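PDB 6OTV: putative isomerase YbhH from Escherichia coli, which is probably an isomerase of the PrpF family, with its substrate and the reaction it would catalyse still unassigned. Local coordinates for residues T113-V119 with E131-P137; A102-E106 with V140-E144. One frame throughout, in Å; residues are numbered along the deposited sequence.

Contact 1. Residues T113-V119 with E131-P137; sequences TSPVTRV and EADVQTP
T136 OG1 is held twice by T113-V119: it receives a hydrogen bond of 2.6 Å from T117 OG1 and gives one of 2.8 Å to T113 O. A chi1 of 50° sets this hydroxyl between the backbone N and the carbonyl carbon of T136, where it can reach both T117 on the neighbouring strand and T113 in the loop before it. T113 N donates to T117 OG1, so the two threonine hydroxyls relay a backbone N-H to a backbone carbonyl. Threonine suits both sites, since its methyl can pack while its hydroxyl bonds; T117 and T136 both lie against I105. Beyond the cis-proline turn at P115, the antiparallel hairpin of strands 116-123 and 129-135 has T117 paired with V134 and V119 with A132 by reciprocal backbone bonds. V119 and V134 turn small apolar groups to the T117 face, suited to burial against helix 94-106 and its surroundings.

The other face, with V116, R118, D133 and Q135, is mixed, and charge dominates at its R118 end. The bent chain of R118 brings its guanidinium side-on to E131, with NE 2.7 Å from OE2 and NH2 3.1 Å from OE1. OE1 uses its syn lone pair, whereas OE2 is met from above the carboxylate plane; the guanidinium and carboxylate planes are 37° apart. D133 OD1 lies 2.8 Å from E131 OE2, two acceptors whose likely repulsion the arginine may ease. R118 NH2 also bridges to D72 of the second subunit, while R120 bridges E131 OE1. The hairpin therefore joins a hydroxyl-braced, apolar inner face to a largely polar face with a salt bridge that takes part in the dimer contact.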
ATOM      1  N   THR A 113     -18.632   1.610  -4.195  1.00 36.41           N
ATOM      2  CA  THR A 113     -18.990   0.376  -4.870  1.00 40.14           C
ATOM      3  C   THR A 113     -20.112  -0.301  -4.083  1.00 44.09           C
ATOM      4  O   THR A 113     -20.686   0.280  -3.153  1.00 35.02           O
ATOM      5  CB  THR A 113     -17.764  -0.527  -5.030  1.00 38.51           C
ATOM      6  OG1 THR A 113     -17.119  -0.697  -3.763  1.00 32.16           O
ATOM      7  CG2 THR A 113     -16.774   0.087  -6.017  1.00 31.33           C
ATOM      8  N   SER A 114     -20.424  -1.544  -4.454  1.00 45.64           N
ATOM      9  CA  SER A 114     -21.526  -2.267  -3.847  1.00 36.62           C
ATOM     10  C   SER A 114     -21.168  -3.745  -3.803  1.00 36.18           C
ATOM     11  O   SER A 114     -20.571  -4.252  -4.762  1.00 35.58           O
ATOM     12  CB  SER A 114     -22.824  -2.061  -4.636  1.00 38.69           C
ATOM     13  OG  SER A 114     -23.926  -2.672  -3.988  1.00 47.34           O
ATOM     14  N   PRO A 115     -21.515  -4.463  -2.720  1.00 34.24           N
ATOM     15  CA  PRO A 115     -22.223  -3.958  -1.537  1.00 34.15           C
ATOM     16  C   PRO A 115     -21.283  -3.400  -0.469  1.00 39.86           C
ATOM     17  O   PRO A 115     -21.730  -3.015   0.612  1.00 37.03           O
ATOM     18  CB  PRO A 115     -22.948  -5.201  -1.019  1.00 33.23           C
ATOM     19  CG  PRO A 115     -22.024  -6.322  -1.367  1.00 32.73           C
ATOM     20  CD  PRO A 115     -21.319  -5.924  -2.655  1.00 32.83           C
ATOM     21  N   VAL A 116     -19.988  -3.366  -0.776  1.00 39.75           N
ATOM     22  CA  VAL A 116     -18.968  -2.851   0.127  1.00 33.56           C
ATOM     23  C   VAL A 116     -18.048  -1.930  -0.665  1.00 29.87           C
ATOM     24  O   VAL A 116     -17.823  -2.128  -1.863  1.00 32.78           O
ATOM     25  CB  VAL A 116     -18.173  -4.000   0.797  1.00 35.76           C
ATOM     26  CG1 VAL A 116     -17.020  -3.465   1.634  1.00 39.51           C
ATOM     27  CG2 VAL A 116     -19.096  -4.841   1.666  1.00 35.61           C
ATOM     28  N   THR A 117     -17.534  -0.901   0.005  1.00 28.51           N
ATOM     29  CA  THR A 117     -16.579   0.029  -0.583  1.00 29.07           C
ATOM     30  C   THR A 117     -15.288  -0.021   0.220  1.00 37.10           C
ATOM     31  O   THR A 117     -15.299   0.210   1.434  1.00 37.50           O
ATOM     32  CB  THR A 117     -17.133   1.453  -0.609  1.00 33.00           C
ATOM     33  OG1 THR A 117     -18.353   1.477  -1.361  1.00 35.52           O
ATOM     34  CG2 THR A 117     -16.125   2.403  -1.246  1.00 28.00           C
ATOM     35  N   ARG A 118     -14.184  -0.325  -0.457  1.00 39.52           N
ATOM     36  CA  ARG A 118     -12.871  -0.327   0.173  1.00 33.20           C
ATOM     37  C   ARG A 118     -12.311   1.089   0.188  1.00 33.67           C
ATOM     38  O   ARG A 118     -12.367   1.795  -0.824  1.00 35.69           O
ATOM     39  CB  ARG A 118     -11.923  -1.264  -0.577  1.00 31.78           C
ATOM     40  CG  ARG A 118     -12.440  -2.687  -0.721  1.00 39.93           C
ATOM     41  CD  ARG A 118     -11.518  -3.537  -1.585  1.00 36.27           C
ATOM     42  NE  ARG A 118     -10.256  -3.848  -0.920  1.00 40.51           N
ATOM     43  CZ  ARG A 118      -9.279  -4.566  -1.467  1.00 39.80           C
ATOM     44  NH1 ARG A 118      -9.414  -5.047  -2.698  1.00 35.01           N
ATOM     45  NH2 ARG A 118      -8.166  -4.804  -0.784  1.00 32.19           N
ATOM     46  N   VAL A 119     -11.778   1.507   1.335  1.00 29.07           N
ATOM     47  CA  VAL A 119     -11.186   2.831   1.487  1.00 32.83           C
ATOM     48  C   VAL A 119      -9.790   2.665   2.069  1.00 29.43           C
ATOM     49  O   VAL A 119      -9.637   2.160   3.186  1.00 33.99           O
ATOM     50  CB  VAL A 119     -12.032   3.753   2.382  1.00 35.64           C
ATOM     51  CG1 VAL A 119     -11.403   5.140   2.440  1.00 26.25           C
ATOM     52  CG2 VAL A 119     -13.467   3.828   1.881  1.00 29.62           C
ATOM     53  N   GLU A 131      -6.919  -0.148   5.857  1.00 28.24           N
ATOM     54  CA  GLU A 131      -8.038  -0.316   4.942  1.00 31.85           C
ATOM     55  C   GLU A 131      -9.329  -0.407   5.744  1.00 35.72           C
ATOM     56  O   GLU A 131      -9.413  -1.168   6.713  1.00 32.04           O
ATOM     57  CB  GLU A 131      -7.879  -1.558   4.063  1.00 29.83           C
ATOM     58  CG  GLU A 131      -9.128  -1.848   3.235  1.00 36.48           C
ATOM     59  CD  GLU A 131      -8.920  -2.910   2.169  1.00 43.81           C
ATOM     60  OE1 GLU A 131      -7.763  -3.141   1.756  1.00 44.38           O
ATOM     61  OE2 GLU A 131      -9.928  -3.512   1.740  1.00 41.55           O
ATOM     62  N   ALA A 132     -10.325   0.377   5.343  1.00 26.62           N
ATOM     63  CA  ALA A 132     -11.658   0.322   5.920  1.00 29.14           C
ATOM     64  C   ALA A 132     -12.622  -0.238   4.885  1.00 33.97           C
ATOM     65  O   ALA A 132     -12.638   0.213   3.736  1.00 39.73           O
ATOM     66  CB  ALA A 132     -12.121   1.706   6.383  1.00 25.79           C
ATOM     67  N   ASP A 133     -13.415  -1.222   5.293  1.00 30.41           N
ATOM     68  CA  ASP A 133     -14.425  -1.829   4.435  1.00 34.26           C
ATOM     69  C   ASP A 133     -15.791  -1.370   4.928  1.00 27.78           C
ATOM     70  O   ASP A 133     -16.245  -1.783   6.001  1.00 29.27           O
ATOM     71  CB  ASP A 133     -14.295  -3.350   4.439  1.00 35.07           C
ATOM     72  CG  ASP A 133     -12.956  -3.810   3.890  1.00 36.00           C
ATOM     73  OD1 ASP A 133     -12.455  -3.173   2.937  1.00 35.76           O
ATOM     74  OD2 ASP A 133     -12.397  -4.795   4.416  1.00 38.35           O
ATOM     75  N   VAL A 134     -16.434  -0.510   4.145  1.00 28.55           N
ATOM     76  CA  VAL A 134     -17.665   0.161   4.537  1.00 28.73           C
ATOM     77  C   VAL A 134     -18.841  -0.529   3.863  1.00 31.88           C
ATOM     78  O   VAL A 134     -18.804  -0.800   2.656  1.00 38.50           O
ATOM     79  CB  VAL A 134     -17.620   1.651   4.165  1.00 29.24           C
ATOM     80  CG1 VAL A 134     -18.925   2.337   4.540  1.00 31.87           C
ATOM     81  CG2 VAL A 134     -16.425   2.329   4.831  1.00 28.46           C
ATOM     82  N   GLN A 135     -19.882  -0.814   4.639  1.00 32.39           N
ATOM     83  CA  GLN A 135     -21.132  -1.328   4.088  1.00 29.42           C
ATOM     84  C   GLN A 135     -21.763  -0.254   3.209  1.00 35.12           C
ATOM     85  O   GLN A 135     -22.184   0.798   3.703  1.00 32.20           O
ATOM     86  CB  GLN A 135     -22.075  -1.736   5.214  1.00 33.43           C
ATOM     87  CG  GLN A 135     -21.520  -2.811   6.132  1.00 45.40           C
ATOM     88  CD  GLN A 135     -21.276  -4.118   5.408  1.00 58.28           C
ATOM     89  OE1 GLN A 135     -22.008  -4.476   4.486  1.00 67.55           O
ATOM     90  NE2 GLN A 135     -20.236  -4.836   5.816  1.00 61.68           N
ATOM     91  N   THR A 136     -21.819  -0.506   1.905  1.00 29.88           N
ATOM     92  CA  THR A 136     -22.418   0.424   0.946  1.00 36.33           C
ATOM     93  C   THR A 136     -23.344  -0.337   0.003  1.00 40.03           C
ATOM     94  O   THR A 136     -23.032  -0.522  -1.179  1.00 37.44           O
ATOM     95  CB  THR A 136     -21.339   1.175   0.164  1.00 36.33           C
ATOM     96  OG1 THR A 136     -20.388   0.240  -0.365  1.00 28.68           O
ATOM     97  CG2 THR A 136     -20.620   2.178   1.062  1.00 27.48           C
ATOM     98  N   PRO A 137     -24.496  -0.793   0.495  1.00 39.98           N
ATOM     99  CA  PRO A 137     -25.467  -1.430  -0.404  1.00 44.09           C
ATOM    100  C   PRO A 137     -26.001  -0.428  -1.416  1.00 50.43           C
ATOM    101  O   PRO A 137     -26.478   0.651  -1.055  1.00 54.84           O
ATOM    102  CB  PRO A 137     -26.565  -1.925   0.546  1.00 42.66           C
ATOM    103  CG  PRO A 137     -26.421  -1.085   1.769  1.00 41.56           C
ATOM    104  CD  PRO A 137     -24.958  -0.794   1.893  1.00 37.42           C
TER

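Contact 2. Residues A102-E106 with V140-E144; sequences AFAIE and VVEYE
The methyl of A102 meets both V141 and Y143 where the end of helix 94-106 faces the loop after strand 129-135. The helix belongs to a domain of the diaminopimelate epimerase-like fold expected of a PrpF protein, in which strands curl around a helix. A102 CB lies 3.8 Å from V141 CG1 and 3.9 Å from Y143 CE1, an approach for which a small alanine is well suited. One turn further on, I105 turns CG2 to V141 CG2 at 3.7 Å, the two branched side chains meeting at an angle. The same isoleucine also packs on T117 and V119, joining the loop to the hairpin.

E106 closes the helical segment. Its CG passes V141 CG2 at 4.1 Å, while its carboxylate is modelled at the edge of the Y143 ring, with OE2 implausibly close to the phenol oxygen, so the detail there is doubtful. E106 OE1 has a sound partner in the salt bridge to K341, a residue that also packs on Y143. V141 uses both branches: CG2 meets I105 and E106, while CG1, anti to the backbone N (chi1 169°), touches A102 and also sits 3.5 Å above one face of the Y143 ring, displaced toward its rim.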
ATOM      1  N   ALA A 102     -16.593   6.017   5.922  1.00 33.07           N
ATOM      2  CA  ALA A 102     -17.954   6.449   5.628  1.00 32.57           C
ATOM      3  C   ALA A 102     -18.013   7.950   5.380  1.00 32.18           C
ATOM      4  O   ALA A 102     -18.777   8.418   4.527  1.00 32.49           O
ATOM      5  CB  ALA A 102     -18.891   6.057   6.772  1.00 26.60           C
ATOM      6  N   PHE A 103     -17.215   8.722   6.119  1.00 32.46           N
ATOM      7  CA  PHE A 103     -17.188  10.164   5.910  1.00 31.40           C
ATOM      8  C   PHE A 103     -16.613  10.509   4.541  1.00 33.28           C
ATOM      9  O   PHE A 103     -17.101  11.425   3.868  1.00 35.27           O
ATOM     10  CB  PHE A 103     -16.385  10.836   7.024  1.00 33.92           C
ATOM     11  CG  PHE A 103     -16.302  12.331   6.900  1.00 32.05           C
ATOM     12  CD1 PHE A 103     -17.315  13.138   7.396  1.00 36.68           C
ATOM     13  CD2 PHE A 103     -15.208  12.931   6.298  1.00 35.53           C
ATOM     14  CE1 PHE A 103     -17.241  14.519   7.286  1.00 35.96           C
ATOM     15  CE2 PHE A 103     -15.127  14.311   6.186  1.00 39.43           C
ATOM     16  CZ  PHE A 103     -16.145  15.104   6.683  1.00 34.44           C
ATOM     17  N   ALA A 104     -15.579   9.783   4.111  1.00 32.71           N
ATOM     18  CA  ALA A 104     -14.973  10.059   2.814  1.00 32.44           C
ATOM     19  C   ALA A 104     -15.943   9.766   1.676  1.00 37.69           C
ATOM     20  O   ALA A 104     -15.968  10.487   0.672  1.00 31.38           O
ATOM     21  CB  ALA A 104     -13.691   9.245   2.650  1.00 32.24           C
ATOM     22  N   ILE A 105     -16.755   8.718   1.820  1.00 33.66           N
ATOM     23  CA  ILE A 105     -17.716   8.376   0.776  1.00 27.18           C
ATOM     24  C   ILE A 105     -18.840   9.404   0.723  1.00 35.17           C
ATOM     25  O   ILE A 105     -19.238   9.850  -0.360  1.00 35.28           O
ATOM     26  CB  ILE A 105     -18.254   6.952   0.997  1.00 33.02           C
ATOM     27  CG1 ILE A 105     -17.110   5.936   0.926  1.00 31.06           C
ATOM     28  CG2 ILE A 105     -19.327   6.624  -0.028  1.00 30.47           C
ATOM     29  CD1 ILE A 105     -17.459   4.572   1.478  1.00 30.18           C
ATOM     30  N   GLU A 106     -19.364   9.806   1.883  1.00 31.38           N
ATOM     31  CA  GLU A 106     -20.456  10.773   1.894  1.00 32.86           C
ATOM     32  C   GLU A 106     -20.032  12.141   1.373  1.00 35.31           C
ATOM     33  O   GLU A 106     -20.886  12.900   0.902  1.00 36.02           O
ATOM     34  CB  GLU A 106     -21.031  10.914   3.305  1.00 34.05           C
ATOM     35  CG  GLU A 106     -21.746   9.673   3.815  1.00 36.08           C
ATOM     36  CD  GLU A 106     -22.677   9.979   4.970  1.00 44.89           C
ATOM     37  OE1 GLU A 106     -23.647  10.739   4.768  1.00 48.84           O
ATOM     38  OE2 GLU A 106     -22.434   9.475   6.086  1.00 52.36           O
ATOM     39  N   VAL A 140     -24.578   3.306  -1.304  1.00 38.88           N
ATOM     40  CA  VAL A 140     -24.976   4.261  -0.276  1.00 35.15           C
ATOM     41  C   VAL A 140     -24.485   3.753   1.072  1.00 36.65           C
ATOM     42  O   VAL A 140     -24.725   2.592   1.426  1.00 38.55           O
ATOM     43  CB  VAL A 140     -26.501   4.472  -0.259  1.00 41.47           C
ATOM     44  CG1 VAL A 140     -26.897   5.415   0.872  1.00 32.57           C
ATOM     45  CG2 VAL A 140     -26.977   5.003  -1.603  1.00 37.34           C
ATOM     46  N   VAL A 141     -23.801   4.624   1.817  1.00 32.56           N
ATOM     47  CA  VAL A 141     -23.278   4.248   3.124  1.00 28.51           C
ATOM     48  C   VAL A 141     -24.423   3.810   4.025  1.00 35.72           C
ATOM     49  O   VAL A 141     -25.454   4.486   4.125  1.00 34.47           O
ATOM     50  CB  VAL A 141     -22.492   5.416   3.738  1.00 31.97           C
ATOM     51  CG1 VAL A 141     -22.176   5.139   5.205  1.00 38.31           C
ATOM     52  CG2 VAL A 141     -21.216   5.659   2.954  1.00 37.87           C
ATOM     53  N   GLU A 142     -24.249   2.665   4.674  1.00 33.11           N
ATOM     54  CA  GLU A 142     -25.248   2.097   5.567  1.00 35.22           C
ATOM     55  C   GLU A 142     -24.703   2.121   6.987  1.00 32.31           C
ATOM     56  O   GLU A 142     -23.614   1.595   7.247  1.00 33.29           O
ATOM     57  CB  GLU A 142     -25.604   0.669   5.149  1.00 41.24           C
ATOM     58  CG  GLU A 142     -26.588  -0.013   6.078  1.00 47.44           C
ATOM     59  CD  GLU A 142     -27.953   0.640   6.051  1.00 56.92           C
ATOM     60  OE1 GLU A 142     -28.707   0.402   5.085  1.00 61.50           O
ATOM     61  OE2 GLU A 142     -28.267   1.402   6.991  1.00 62.07           O
ATOM     62  N   TYR A 143     -25.455   2.733   7.901  1.00 28.98           N
ATOM     63  CA  TYR A 143     -25.084   2.764   9.308  1.00 28.53           C
ATOM     64  C   TYR A 143     -25.854   1.763  10.154  1.00 28.04           C
ATOM     65  O   TYR A 143     -25.368   1.379  11.224  1.00 28.39           O
ATOM     66  CB  TYR A 143     -25.285   4.171   9.878  1.00 28.12           C
ATOM     67  CG  TYR A 143     -24.352   5.191   9.272  1.00 27.88           C
ATOM     68  CD1 TYR A 143     -22.986   5.150   9.536  1.00 32.04           C
ATOM     69  CD2 TYR A 143     -24.829   6.186   8.432  1.00 25.02           C
ATOM     70  CE1 TYR A 143     -22.123   6.074   8.982  1.00 27.20           C
ATOM     71  CE2 TYR A 143     -23.973   7.119   7.873  1.00 29.60           C
ATOM     72  CZ  TYR A 143     -22.621   7.056   8.154  1.00 31.79           C
ATOM     73  OH  TYR A 143     -21.763   7.977   7.601  1.00 33.59           O
ATOM     74  N   GLU A 144     -27.033   1.333   9.704  1.00 30.54           N
ATOM     75  CA  GLU A 144     -27.803   0.323  10.415  1.00 34.48           C
ATOM     76  C   GLU A 144     -27.195  -1.060  10.208  1.00 39.49           C
ATOM     77  O   GLU A 144     -26.629  -1.364   9.155  1.00 37.67           O
ATOM     78  CB  GLU A 144     -29.259   0.322   9.945  1.00 42.77           C
ATOM     79  CG  GLU A 144     -29.963   1.661  10.086  1.00 60.98           C
ATOM     80  CD  GLU A 144     -31.443   1.582   9.756  1.00 76.97           C
ATOM     81  OE1 GLU A 144     -31.881   0.550   9.202  1.00 82.45           O
ATOM     82  OE2 GLU A 144     -32.168   2.555  10.058  1.00 78.32           O
TER

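After the earlier strands and helix 28-39, the chain enters helix 94-106, then passes by a loop into strand 116-123, back along strand 129-135 and into the loop at 140-144. Contact 1 closes the hairpin, and contact 2 closes the larger loop around it, so the first is nested inside the second without crossing. Their centres lie about 9 Å apart and the two touch directly: Q135 O lies 2.9 Å from E142 N, a probable hydrogen bond that holds the outgoing loop against the strand it has just left. Together they tie the helix, the hairpin and the following loop into one corner of the domain.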